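Local atomic coordinates of putative oxidoreductase (Pseudomonas putida, PDB entry 3L6D), a protein that probably works as an NADP-dependent oxidoreductase, pairing a Rossmann-type dinucleotide-binding domain with a helical C-terminal domain like that of reductive aminases. Residues D198-P203 with Q254-Q259; A240-H245 with Q284-T289; M126-P131 with H140-G145; R132-R137 with E158-H163. One frame throughout, in Å; residues are numbered along the deposited sequence. Where two conformers were deposited one is given.

Contact 1: residues D198-P203 with Q254-Q259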
loop_
_atom_site.group_PDB
_atom_site.type_symbol
_atom_site.label_atom_id
_atom_site.label_comp_id
_atom_site.label_asym_id
_atom_site.label_seq_id
_atom_site.Cartn_x
_atom_site.Cartn_y
_atom_site.Cartn_z
ATOM N N ASP B 198 1.748 5.178 18.568
ATOM C CA ASP B 198 1.376 5.053 19.980
ATOM C C ASP B 198 2.516 5.379 20.932
ATOM O O ASP B 198 2.323 6.086 21.948
ATOM C CB ASP B 198 0.835 3.658 20.263
ATOM C CG ASP B 198 0.581 3.427 21.728
ATOM O OD1 ASP B 198 -0.515 3.788 22.184
ATOM O OD2 ASP B 198 1.488 2.910 22.418
ATOM N N ARG B 199 3.704 4.874 20.618
ATOM C CA ARG B 199 4.863 5.106 21.475
ATOM C C ARG B 199 5.286 6.579 21.468
ATOM O O ARG B 199 6.025 7.031 22.349
ATOM C CB ARG B 199 6.032 4.190 21.082
ATOM C CG ARG B 199 5.927 2.728 21.573
ATOM C CD ARG B 199 7.330 2.167 21.826
ATOM N NE ARG B 199 7.368 0.966 22.671
ATOM C CZ ARG B 199 7.437 -0.286 22.218
ATOM N NH1 ARG B 199 7.474 -0.550 20.910
ATOM N NH2 ARG B 199 7.472 -1.295 23.080
ATOM N N PHE B 200 4.812 7.313 20.464
ATOM C CA PHE B 200 5.017 8.752 20.362
ATOM C C PHE B 200 3.920 9.544 21.095
ATOM O O PHE B 200 3.977 10.757 21.162
ATOM C CB PHE B 200 5.059 9.169 18.868
ATOM C CG PHE B 200 6.394 8.946 18.217
ATOM C CD1 PHE B 200 6.629 7.816 17.427
ATOM C CD2 PHE B 200 7.438 9.842 18.422
ATOM C CE1 PHE B 200 7.878 7.592 16.838
ATOM C CE2 PHE B 200 8.704 9.639 17.820
ATOM C CZ PHE B 200 8.918 8.519 17.030
ATOM N N GLY B 201 2.911 8.865 21.610
ATOM C CA GLY B 201 1.772 9.519 22.262
ATOM C C GLY B 201 0.674 9.895 21.270
ATOM O O GLY B 201 -0.212 10.700 21.587
ATOM N N LEU B 202 0.729 9.307 20.070
ATOM C CA LEU B 202 -0.323 9.476 19.071
ATOM C C LEU B 202 -1.302 8.301 19.178
ATOM O O LEU B 202 -0.964 7.184 18.810
ATOM C CB LEU B 202 0.265 9.562 17.647
ATOM C CG LEU B 202 1.449 10.516 17.405
ATOM C CD1 LEU B 202 1.880 10.477 15.982
ATOM C CD2 LEU B 202 1.148 11.984 17.852
ATOM N N PRO B 203 -2.528 8.556 19.648
ATOM C CA PRO B 203 -3.387 7.406 19.907
ATOM C C PRO B 203 -3.822 6.712 18.623
ATOM O O PRO B 203 -4.251 7.358 17.650
ATOM C CB PRO B 203 -4.588 7.997 20.667
ATOM C CG PRO B 203 -4.585 9.453 20.367
ATOM C CD PRO B 203 -3.239 9.843 19.788
ATOM N N GLN B 254 16.248 6.151 12.925
ATOM C CA GLN B 254 16.925 6.667 14.098
ATOM C C GLN B 254 15.947 7.344 15.091
ATOM O O GLN B 254 16.044 7.116 16.318
ATOM C CB GLN B 254 18.058 7.583 13.658
ATOM C CG GLN B 254 19.130 7.763 14.667
ATOM C CD GLN B 254 19.205 9.191 15.113
ATOM O OE1 GLN B 254 18.839 9.519 16.246
ATOM N NE2 GLN B 254 19.678 10.071 14.218
ATOM N N SER B 255 14.997 8.133 14.568
ATOM C CA SER B 255 13.942 8.729 15.405
ATOM C C SER B 255 13.079 7.645 16.032
ATOM O O SER B 255 12.611 7.781 17.164
ATOM C CB SER B 255 13.049 9.640 14.581
ATOM O OG SER B 255 13.836 10.465 13.764
ATOM N N LEU B 256 12.842 6.584 15.275
ATOM C CA LEU B 256 12.075 5.455 15.783
ATOM C C LEU B 256 12.863 4.750 16.898
ATOM O O LEU B 256 12.314 4.441 17.961
ATOM C CB LEU B 256 11.718 4.479 14.657
ATOM C CG LEU B 256 10.728 4.915 13.557
ATOM C CD1 LEU B 256 10.562 3.810 12.546
ATOM C CD2 LEU B 256 9.385 5.373 14.107
ATOM N N HIS B 257 14.141 4.497 16.648
ATOM C CA HIS B 257 15.013 3.886 17.668
ATOM C C HIS B 257 15.114 4.744 18.947
ATOM O O HIS B 257 14.939 4.216 20.051
ATOM C CB HIS B 257 16.407 3.553 17.082
ATOM C CG HIS B 257 16.437 2.305 16.232
ATOM N ND1 HIS B 257 17.427 1.345 16.348
ATOM C CD2 HIS B 257 15.597 1.859 15.262
ATOM C CE1 HIS B 257 17.197 0.368 15.484
ATOM N NE2 HIS B 257 16.096 0.660 14.807
ATOM N N ALA B 258 15.372 6.050 18.803
ATOM C CA ALA B 258 15.398 6.965 19.965
ATOM C C ALA B 258 14.099 6.912 20.793
ATOM O O ALA B 258 14.138 7.032 22.009
ATOM C CB ALA B 258 15.729 8.417 19.555
ATOM N N GLN B 259 12.956 6.721 20.139
ATOM C CA GLN B 259 11.689 6.650 20.876
ATOM C C GLN B 259 11.518 5.289 21.546
ATOM O O GLN B 259 10.610 5.103 22.375
ATOM C CB GLN B 259 10.496 7.027 19.967
ATOM C CG GLN B 259 9.136 7.299 20.662
ATOM C CD GLN B 259 9.122 8.490 21.659
ATOM O OE1 GLN B 259 9.984 9.361 21.617
ATOM N NE2 GLN B 259 8.121 8.505 22.567
#
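Phe200 and Gln259 carry most of this contact, the glutamine lying flat over one face of the phenylalanine ring. Gln259 CG sits above the middle of the ring, 3.7 Å from its centroid, in a CH-pi contact, and the terminal amide continues the overlap with its plane only 19° from that of the ring. The chain reaches this position because CG is anti to the backbone N (chi1 -167°) and a bend at chi2 folds the amide back along the ring. There NE2 of Gln259 gives a short 2.6 Å hydrogen bond to Arg199 O, with 159° at the hydrogen, so the same side chain covers the ring and takes up a carbonyl near the C-terminal end of helix 169-199. That helix closes with a Schellman motif, in which Gly201 has the positive phi that glycine tolerates and its N bonds back to Asp198 O. The chain then turns into helix 204-232, while Gln259 comes from the C-terminal part of helix 242-259, so the contact ties two helices of the C-terminal domain together. At the ring edge, in its plane, Leu256 CD2 meets Phe200 CE1 at 3.8 Å; Leu256 is buried and also packs on Thr177 of the second subunit. With an alanine at Phe200, the aliphatic part of Gln259 would probably lose its flat partner and the amide would be freer to turn away from Arg199 O. Toward solvent the packing thins out: Arg199 CB stays 4.4 Å from Gln259 CG, and the rest of that side chain turns off, packing on Val261 and on Phe293 of the second subunit.

Contact 2: residues A240-H245 with Q284-T289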
loop_
_atom_site.group_PDB
_atom_site.type_symbol
_atom_site.label_atom_id
_atom_site.label_comp_id
_atom_site.label_asym_id
_atom_site.label_seq_id
_atom_site.Cartn_x
_atom_site.Cartn_y
_atom_site.Cartn_z
ATOM N N ALA B 240 13.935 10.586 -7.878
ATOM C CA ALA B 240 13.942 9.921 -6.611
ATOM C C ALA B 240 15.162 9.055 -6.425
ATOM O O ALA B 240 15.052 7.874 -6.554
ATOM C CB ALA B 240 12.726 9.114 -6.492
ATOM N N ARG B 241 16.315 9.626 -6.151
ATOM C CA ARG B 241 17.519 8.837 -6.031
ATOM C C ARG B 241 17.475 7.823 -4.924
ATOM O O ARG B 241 17.043 8.089 -3.857
ATOM C CB ARG B 241 18.728 9.738 -5.818
ATOM C CG ARG B 241 19.116 10.504 -7.025
ATOM C CD ARG B 241 20.329 11.350 -6.791
ATOM N NE ARG B 241 21.445 10.590 -6.286
ATOM C CZ ARG B 241 22.603 10.507 -6.899
ATOM N NH1 ARG B 241 22.775 11.125 -8.049
ATOM N NH2 ARG B 241 23.579 9.803 -6.371
ATOM N N LEU B 242 17.983 6.654 -5.201
ATOM C CA LEU B 242 18.062 5.620 -4.190
ATOM C C LEU B 242 18.934 6.046 -2.993
ATOM O O LEU B 242 18.535 5.808 -1.849
ATOM C CB LEU B 242 18.527 4.303 -4.804
ATOM C CG LEU B 242 18.379 3.069 -3.922
ATOM C CD1 LEU B 242 17.910 1.914 -4.751
ATOM C CD2 LEU B 242 19.719 2.760 -3.235
ATOM N N ASP B 243 20.085 6.675 -3.234
ATOM C CA ASP B 243 20.965 7.036 -2.115
ATOM C C ASP B 243 20.350 8.071 -1.185
ATOM O O ASP B 243 20.497 7.966 0.014
ATOM C CB ASP B 243 22.398 7.443 -2.538
ATOM C CG ASP B 243 22.443 8.584 -3.552
ATOM O OD1 ASP B 243 23.534 8.772 -4.113
ATOM O OD2 ASP B 243 21.441 9.286 -3.812
ATOM N N VAL B 244 19.646 9.041 -1.765
ATOM C CA VAL B 244 18.838 10.017 -1.027
ATOM C C VAL B 244 17.770 9.337 -0.153
ATOM O O VAL B 244 17.587 9.688 1.023
ATOM C CB VAL B 244 18.176 11.034 -2.016
ATOM C CG1 VAL B 244 17.257 11.983 -1.279
ATOM C CG2 VAL B 244 19.274 11.812 -2.781
ATOM N N HIS B 245 17.083 8.346 -0.716
ATOM C CA HIS B 245 16.120 7.568 0.065
ATOM C C HIS B 245 16.807 6.804 1.181
ATOM O O HIS B 245 16.304 6.776 2.305
ATOM C CB HIS B 245 15.296 6.609 -0.817
ATOM C CG HIS B 245 14.208 7.281 -1.604
ATOM N ND1 HIS B 245 14.463 8.075 -2.699
ATOM C CD2 HIS B 245 12.861 7.264 -1.460
ATOM C CE1 HIS B 245 13.322 8.518 -3.199
ATOM N NE2 HIS B 245 12.332 8.039 -2.465
ATOM N N GLN B 284 20.566 5.636 -8.995
ATOM C CA GLN B 284 19.355 5.330 -9.769
ATOM C C GLN B 284 18.042 5.649 -9.029
ATOM O O GLN B 284 18.046 5.916 -7.832
ATOM C CB GLN B 284 19.376 3.876 -10.245
ATOM C CG GLN B 284 20.581 3.540 -11.118
ATOM C CD GLN B 284 20.588 2.099 -11.520
ATOM O OE1 GLN B 284 19.536 1.509 -11.792
ATOM N NE2 GLN B 284 21.780 1.504 -11.558
ATOM N N ASP B 285 16.935 5.628 -9.767
ATOM C CA ASP B 285 15.596 5.746 -9.212
ATOM C C ASP B 285 15.405 4.648 -8.166
ATOM O O ASP B 285 15.980 3.547 -8.267
ATOM C CB ASP B 285 14.547 5.625 -10.321
ATOM C CG ASP B 285 13.113 5.855 -9.822
ATOM O OD1 ASP B 285 12.640 7.015 -9.853
ATOM O OD2 ASP B 285 12.436 4.878 -9.423
ATOM N N ILE B 286 14.623 4.995 -7.152
ATOM C CA ILE B 286 14.286 4.117 -6.034
ATOM C C ILE B 286 13.737 2.760 -6.508
ATOM O O ILE B 286 13.990 1.715 -5.871
ATOM C CB ILE B 286 13.343 4.858 -5.068
ATOM C CG1 ILE B 286 13.117 4.062 -3.769
ATOM C CG2 ILE B 286 11.996 5.241 -5.788
ATOM C CD1 ILE B 286 14.397 3.750 -2.983
ATOM N N ALA B 287 13.057 2.752 -7.653
ATOM C CA ALA B 287 12.566 1.486 -8.225
ATOM C C ALA B 287 13.703 0.512 -8.580
ATOM O O ALA B 287 13.433 -0.672 -8.743
ATOM C CB ALA B 287 11.667 1.724 -9.432
ATOM N N ALA B 288 14.955 0.984 -8.658
ATOM C CA ALA B 288 16.087 0.079 -8.942
ATOM C C ALA B 288 16.319 -0.872 -7.784
ATOM O O ALA B 288 17.058 -1.870 -7.916
ATOM C CB ALA B 288 17.380 0.851 -9.241
ATOM N N THR B 289 15.717 -0.566 -6.643
ATOM C CA THR B 289 15.715 -1.495 -5.513
ATOM C C THR B 289 15.289 -2.886 -6.001
ATOM O O THR B 289 15.838 -3.905 -5.572
ATOM C CB THR B 289 14.781 -1.022 -4.378
ATOM O OG1 THR B 289 15.209 0.259 -3.906
ATOM C CG2 THR B 289 14.805 -2.007 -3.188
#
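Leu242 N and Ile286 N each find a carbonyl across this contact, Gln284 O at 2.7 Å and Ala240 O at 3.0 Å, and between the two bonds Arg241 and Asp285 form a single beta bridge. Arg241 O, at the N-cap of helix 242-259, accepts from both His245 N and His245 ND1, which reach it from opposite faces of its plane; the ND1 bond, 2.8 Å, lies close to the ring plane. NE2 of the same ring is bonded to Tyr130 OH of the second subunit. Ile286 CG1 covers one face of the ring. With a leucine in place of His245, Tyr130 of the second subunit would probably lose this mate and Arg241 O one donor. Arg241 NE bonds to Asp243 OD2 at 2.8 Å, part of a salt bridge. Ile286 O likewise takes two donors, Thr289 N and Thr289 OG1. Leu242, with CG anti to the backbone N (chi1 -168°), touches that hydroxyl oxygen with CD1 at 3.3 Å. Asp285 divides its carboxylate: OD1 pairs with Arg229 in a salt bridge, while OD2 accepts from Ala287 N at 2.8 Å, an Asx turn in the helical C-terminal domain.

Contact 3: residues M126-P131 with H140-G145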
loop_
_atom_site.group_PDB
_atom_site.type_symbol
_atom_site.label_atom_id
_atom_site.label_comp_id
_atom_site.label_asym_id
_atom_site.label_seq_id
_atom_site.Cartn_x
_atom_site.Cartn_y
_atom_site.Cartn_z
HETATM N N MSE B 126 -7.772 -19.216 -6.795
HETATM C CA MSE B 126 -7.375 -18.443 -5.613
HETATM C C MSE B 126 -8.186 -17.143 -5.648
HETATM O O MSE B 126 -8.154 -16.402 -6.627
HETATM C CB MSE B 126 -5.877 -18.137 -5.621
HETATM C CG MSE B 126 -4.981 -19.237 -5.029
HETATM SE SE MSE B 126 -3.463 -19.665 -6.218
HETATM C CE MSE B 126 -4.658 -19.892 -7.734
ATOM N N ILE B 127 -8.874 -16.861 -4.566
ATOM C CA ILE B 127 -9.614 -15.640 -4.544
ATOM C C ILE B 127 -8.913 -14.622 -3.673
ATOM O O ILE B 127 -8.687 -14.850 -2.524
ATOM C CB ILE B 127 -11.054 -15.843 -4.167
ATOM C CG1 ILE B 127 -11.752 -14.520 -4.123
ATOM C CG2 ILE B 127 -11.180 -16.525 -2.868
ATOM C CD1 ILE B 127 -13.089 -14.605 -4.597
ATOM N N VAL B 128 -8.553 -13.499 -4.261
ATOM C CA VAL B 128 -7.859 -12.483 -3.533
ATOM C C VAL B 128 -8.829 -11.582 -2.814
ATOM O O VAL B 128 -8.972 -10.449 -3.140
ATOM C CB VAL B 128 -6.961 -11.687 -4.444
ATOM C CG1 VAL B 128 -5.945 -10.949 -3.661
ATOM C CG2 VAL B 128 -6.289 -12.591 -5.394
ATOM N N ALA B 129 -9.498 -12.128 -1.830
ATOM C CA ALA B 129 -10.473 -11.366 -1.114
ATOM C C ALA B 129 -10.793 -11.970 0.207
ATOM O O ALA B 129 -10.605 -13.129 0.407
ATOM C CB ALA B 129 -11.710 -11.264 -1.923
ATOM N N TYR B 130 -11.306 -11.164 1.100
ATOM C CA TYR B 130 -11.934 -11.690 2.303
ATOM C C TYR B 130 -13.360 -12.041 1.910
ATOM O O TYR B 130 -13.883 -11.474 0.938
ATOM C CB TYR B 130 -11.862 -10.664 3.442
ATOM C CG TYR B 130 -10.445 -10.467 3.946
ATOM C CD1 TYR B 130 -9.839 -11.426 4.744
ATOM C CD2 TYR B 130 -9.687 -9.347 3.569
ATOM C CE1 TYR B 130 -8.537 -11.266 5.196
ATOM C CE2 TYR B 130 -8.357 -9.184 4.023
ATOM C CZ TYR B 130 -7.805 -10.143 4.828
ATOM O OH TYR B 130 -6.519 -10.004 5.326
ATOM N N PRO B 131 -14.005 -12.978 2.658
ATOM C CA PRO B 131 -15.362 -13.415 2.332
ATOM C C PRO B 131 -16.301 -12.257 2.109
ATOM O O PRO B 131 -17.111 -12.338 1.216
ATOM C CB PRO B 131 -15.779 -14.232 3.573
ATOM C CG PRO B 131 -14.483 -14.884 3.988
ATOM C CD PRO B 131 -13.412 -13.820 3.726
ATOM N N HIS B 140 -10.442 -9.616 -7.051
ATOM C CA HIS B 140 -9.703 -10.332 -8.077
ATOM C C HIS B 140 -9.569 -11.819 -7.690
ATOM O O HIS B 140 -9.592 -12.157 -6.502
ATOM C CB HIS B 140 -8.293 -9.736 -8.299
ATOM C CG HIS B 140 -8.262 -8.500 -9.142
ATOM N ND1 HIS B 140 -7.672 -8.461 -10.389
ATOM C CD2 HIS B 140 -8.688 -7.239 -8.888
ATOM C CE1 HIS B 140 -7.775 -7.239 -10.887
ATOM N NE2 HIS B 140 -8.390 -6.477 -9.994
ATOM N N SER B 141 -9.493 -12.703 -8.704
ATOM C CA SER B 141 -9.153 -14.103 -8.470
ATOM C C SER B 141 -8.107 -14.517 -9.486
ATOM O O SER B 141 -7.959 -13.870 -10.493
ATOM C CB SER B 141 -10.396 -15.014 -8.599
ATOM O OG SER B 141 -10.998 -14.767 -9.867
ATOM N N ILE B 142 -7.404 -15.610 -9.216
ATOM C CA ILE B 142 -6.440 -16.172 -10.152
ATOM C C ILE B 142 -6.868 -17.616 -10.360
ATOM O O ILE B 142 -7.256 -18.249 -9.405
ATOM C CB ILE B 142 -5.028 -16.185 -9.479
ATOM C CG1 ILE B 142 -4.522 -14.758 -9.237
ATOM C CG2 ILE B 142 -4.032 -16.952 -10.353
ATOM C CD1 ILE B 142 -3.439 -14.686 -8.122
ATOM N N HIS B 143 -6.844 -18.120 -11.597
ATOM C CA HIS B 143 -7.201 -19.513 -11.876
ATOM C C HIS B 143 -6.113 -20.169 -12.684
ATOM O O HIS B 143 -5.366 -19.479 -13.406
ATOM C CB HIS B 143 -8.538 -19.556 -12.647
ATOM C CG HIS B 143 -9.718 -19.182 -11.800
ATOM N ND1 HIS B 143 -10.227 -17.894 -11.750
ATOM C CD2 HIS B 143 -10.459 -19.916 -10.936
ATOM C CE1 HIS B 143 -11.234 -17.857 -10.891
ATOM N NE2 HIS B 143 -11.390 -19.073 -10.384
ATOM N N THR B 144 -5.956 -21.489 -12.519
ATOM C CA THR B 144 -4.941 -22.225 -13.254
ATOM C C THR B 144 -5.504 -23.645 -13.488
ATOM O O THR B 144 -6.639 -23.912 -13.083
ATOM C CB THR B 144 -3.556 -22.228 -12.513
ATOM O OG1 THR B 144 -2.562 -22.773 -13.384
ATOM C CG2 THR B 144 -3.571 -22.998 -11.220
ATOM N N GLY B 145 -4.739 -24.530 -14.127
ATOM C CA GLY B 145 -5.178 -25.910 -14.403
ATOM C C GLY B 145 -5.583 -26.032 -15.863
ATOM O O GLY B 145 -4.760 -25.861 -16.752
HETATM O O HOH W 1 -9.235 -8.412 -4.743
#
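Met126, a selenomethionine, faces Ile142 across a beta hairpin, where strand 140-145 runs antiparallel to 121-128 in an otherwise parallel Rossmann-type sheet. The two form a hydrogen-bonded pair: Met126 N to Ile142 O and Ile142 N to Met126 O, each 2.8 Å. Their side chains leave the same face of the sheet and cross at a slant. In one of its two conformers, and so only tentatively, bends at chi2 and chi3 carry the methyl CE of Met126 back over the neighbouring strand, to 4.0 Å from Ile142 CG2. Val128, on the same side, lays CG2 beside the carbonyl of His140, 3.5 Å from its O. On this face Ile142 meets Phe175 and Met126 meets Ala176, both of helix 169-199, and Val128 packs on Phe218 of the second subunit. The other face carries Ile127 and Ser141, a non-hydrogen-bonded pair with CA atoms 4.2 Å apart. Ser141 points OG between its backbone N and carbonyl carbon (chi1 54°), and that hydroxyl is bonded to Thr164 on the next strand. Where the strands begin to part, a water bridges them, donating to Val128 O at 2.6 Å and accepting from His140 N at 2.9 Å.

Contact 4: residues R132-R137 with E158-H163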
loop_
_atom_site.group_PDB
_atom_site.type_symbol
_atom_site.label_atom_id
_atom_site.label_comp_id
_atom_site.label_asym_id
_atom_site.label_seq_id
_atom_site.Cartn_x
_atom_site.Cartn_y
_atom_site.Cartn_z
ATOM N N ARG B 132 -16.182 -11.174 2.885
ATOM C CA ARG B 132 -17.070 -10.003 2.715
ATOM C C ARG B 132 -17.028 -9.400 1.331
ATOM O O ARG B 132 -17.983 -8.731 0.905
ATOM C CB ARG B 132 -16.769 -8.920 3.772
ATOM C CG ARG B 132 -15.370 -8.290 3.638
ATOM C CD ARG B 132 -15.133 -7.223 4.722
ATOM N NE ARG B 132 -13.863 -6.542 4.463
ATOM C CZ ARG B 132 -12.718 -6.876 5.049
ATOM N NH1 ARG B 132 -12.706 -7.840 5.959
ATOM N NH2 ARG B 132 -11.593 -6.235 4.744
ATOM N N ASN B 133 -15.927 -9.611 0.604
ATOM C CA ASN B 133 -15.834 -9.092 -0.762
ATOM C C ASN B 133 -15.928 -10.146 -1.898
ATOM O O ASN B 133 -15.639 -9.867 -3.071
ATOM C CB ASN B 133 -14.568 -8.229 -0.914
ATOM C CG ASN B 133 -14.640 -6.981 -0.071
ATOM O OD1 ASN B 133 -15.630 -6.236 -0.127
ATOM N ND2 ASN B 133 -13.612 -6.763 0.745
ATOM N N VAL B 134 -16.370 -11.342 -1.544
ATOM C CA VAL B 134 -16.692 -12.304 -2.583
ATOM C C VAL B 134 -17.875 -11.707 -3.344
ATOM O O VAL B 134 -18.836 -11.195 -2.727
ATOM C CB VAL B 134 -17.035 -13.685 -1.962
ATOM C CG1 VAL B 134 -17.640 -14.623 -2.994
ATOM C CG2 VAL B 134 -15.802 -14.311 -1.363
ATOM N N GLY B 135 -17.803 -11.735 -4.668
ATOM C CA GLY B 135 -18.878 -11.177 -5.497
ATOM C C GLY B 135 -18.664 -9.721 -5.865
ATOM O O GLY B 135 -19.322 -9.211 -6.770
ATOM N N HIS B 136 -17.722 -9.063 -5.191
ATOM C CA HIS B 136 -17.432 -7.641 -5.444
ATOM C C HIS B 136 -16.890 -7.451 -6.864
ATOM O O HIS B 136 -16.016 -8.212 -7.298
ATOM C CB HIS B 136 -16.405 -7.087 -4.426
ATOM C CG HIS B 136 -16.492 -5.603 -4.250
ATOM N ND1 HIS B 136 -16.142 -4.715 -5.240
ATOM C CD2 HIS B 136 -16.954 -4.853 -3.220
ATOM C CE1 HIS B 136 -16.386 -3.476 -4.836
ATOM N NE2 HIS B 136 -16.877 -3.533 -3.610
ATOM N N ARG B 137 -17.423 -6.443 -7.560
ATOM C CA ARG B 137 -16.954 -5.995 -8.891
ATOM C C ARG B 137 -15.440 -5.763 -8.919
ATOM O O ARG B 137 -14.805 -6.009 -9.949
ATOM C CB ARG B 137 -17.623 -4.672 -9.307
ATOM C CG ARG B 137 -19.015 -4.795 -9.978
ATOM C CD ARG B 137 -19.826 -3.464 -9.861
ATOM N NE ARG B 137 -18.916 -2.338 -9.624
ATOM C CZ ARG B 137 -19.032 -1.459 -8.631
ATOM N NH1 ARG B 137 -20.059 -1.520 -7.777
ATOM N NH2 ARG B 137 -18.133 -0.488 -8.510
ATOM N N GLU B 158 -16.627 -15.346 -12.631
ATOM C CA GLU B 158 -16.656 -13.878 -12.498
ATOM C C GLU B 158 -17.758 -13.404 -11.552
ATOM O O GLU B 158 -17.720 -12.271 -11.078
ATOM C CB GLU B 158 -16.730 -13.168 -13.873
ATOM C CG GLU B 158 -15.362 -13.112 -14.526
ATOM C CD GLU B 158 -15.396 -12.697 -16.009
ATOM O OE1 GLU B 158 -16.496 -12.605 -16.620
ATOM O OE2 GLU B 158 -14.277 -12.531 -16.553
ATOM N N GLY B 159 -18.728 -14.269 -11.265
ATOM C CA GLY B 159 -19.713 -13.950 -10.250
ATOM C C GLY B 159 -19.106 -13.826 -8.854
ATOM O O GLY B 159 -19.634 -13.092 -8.004
ATOM N N LEU B 160 -18.010 -14.548 -8.620
ATOM C CA LEU B 160 -17.307 -14.539 -7.342
ATOM C C LEU B 160 -16.250 -13.413 -7.187
ATOM O O LEU B 160 -15.939 -13.003 -6.085
ATOM C CB LEU B 160 -16.615 -15.890 -7.125
ATOM C CG LEU B 160 -17.529 -17.134 -7.189
ATOM C CD1 LEU B 160 -16.630 -18.383 -7.073
ATOM C CD2 LEU B 160 -18.572 -17.070 -6.054
ATOM N N ALA B 161 -15.665 -12.960 -8.272
ATOM C CA ALA B 161 -14.735 -11.840 -8.172
ATOM C C ALA B 161 -14.718 -11.247 -9.545
ATOM O O ALA B 161 -14.454 -11.948 -10.518
ATOM C CB ALA B 161 -13.290 -12.353 -7.741
ATOM N N GLY B 162 -15.072 -9.965 -9.626
ATOM C CA GLY B 162 -15.229 -9.281 -10.888
ATOM C C GLY B 162 -14.068 -9.356 -11.864
ATOM O O GLY B 162 -14.282 -9.295 -13.064
ATOM N N HIS B 163 -12.844 -9.479 -11.376
ATOM C CA HIS B 163 -11.706 -9.495 -12.283
ATOM C C HIS B 163 -11.056 -10.852 -12.087
ATOM O O HIS B 163 -10.927 -11.305 -10.962
ATOM C CB HIS B 163 -10.681 -8.409 -11.927
ATOM C CG HIS B 163 -11.208 -7.006 -12.054
ATOM N ND1 HIS B 163 -11.098 -6.257 -13.215
ATOM C CD2 HIS B 163 -11.848 -6.220 -11.159
ATOM C CE1 HIS B 163 -11.643 -5.068 -13.016
ATOM N NE2 HIS B 163 -12.103 -5.020 -11.782
#
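Gly135 N bonds to Leu160 O at 2.7 Å and Gly162 N to His136 O at 3.1 Å, so two backbone bonds hold the type II turn Asn133-His136 against the loop before strand 163-166. Glycine matters on both sides: Gly135 has the positive phi of the turn and sets CA 3.2 Å from Gly159 O in a CA-H...O contact, while at Gly162 any CB would run into Arg137 O, which instead lies 3.4 Å from Gly162 CA. Val134 and Leu160 lie side by side and point the same way, Val134 CG1 coming to 4.0 Å from Leu160 CD2. For Val134, CG1 anti to the backbone N (chi1 169°) puts this methyl against the leucine. At the more exposed end the His163 ring approaches Arg137 O obliquely, with CD2 at 3.2 Å. Just before the turn, Arg132 forms a salt bridge with Asp221 of the second subunit, and His136 meets the ring of Phe217 of that subunit. The Val134-Leu160 pair packs on helix 19-30, Val134 on Met20 and Ile23, Leu160 on Met24 and Leu28; Leu160 lies just before strand 163-166, an edge strand of the sheet within this chain.

The four contacts fall into two groups. Contacts 3 and 4 belong to the nucleotide-binding domain and have centres 9 Å apart; they alternate along the chain, the turn of contact 4 lying in the connection between the hairpin strands of contact 3, and they touch directly, with Ser141 N 3.0 Å from His163 O in a probable hydrogen bond. Contacts 1 and 2 come later, in the helical C-terminal domain, also with alternating segments; they use opposite ends of helix 242-259, with centres 26 Å apart. Between the groups, centres are 33 to 40 Å apart; helix 169-199 runs from beside contact 3 to contact 1. All four touch the second subunit, and contacts 2 and 3 meet across the dimer, joining the helical domain of one subunit to the nucleotide-binding domain of the other.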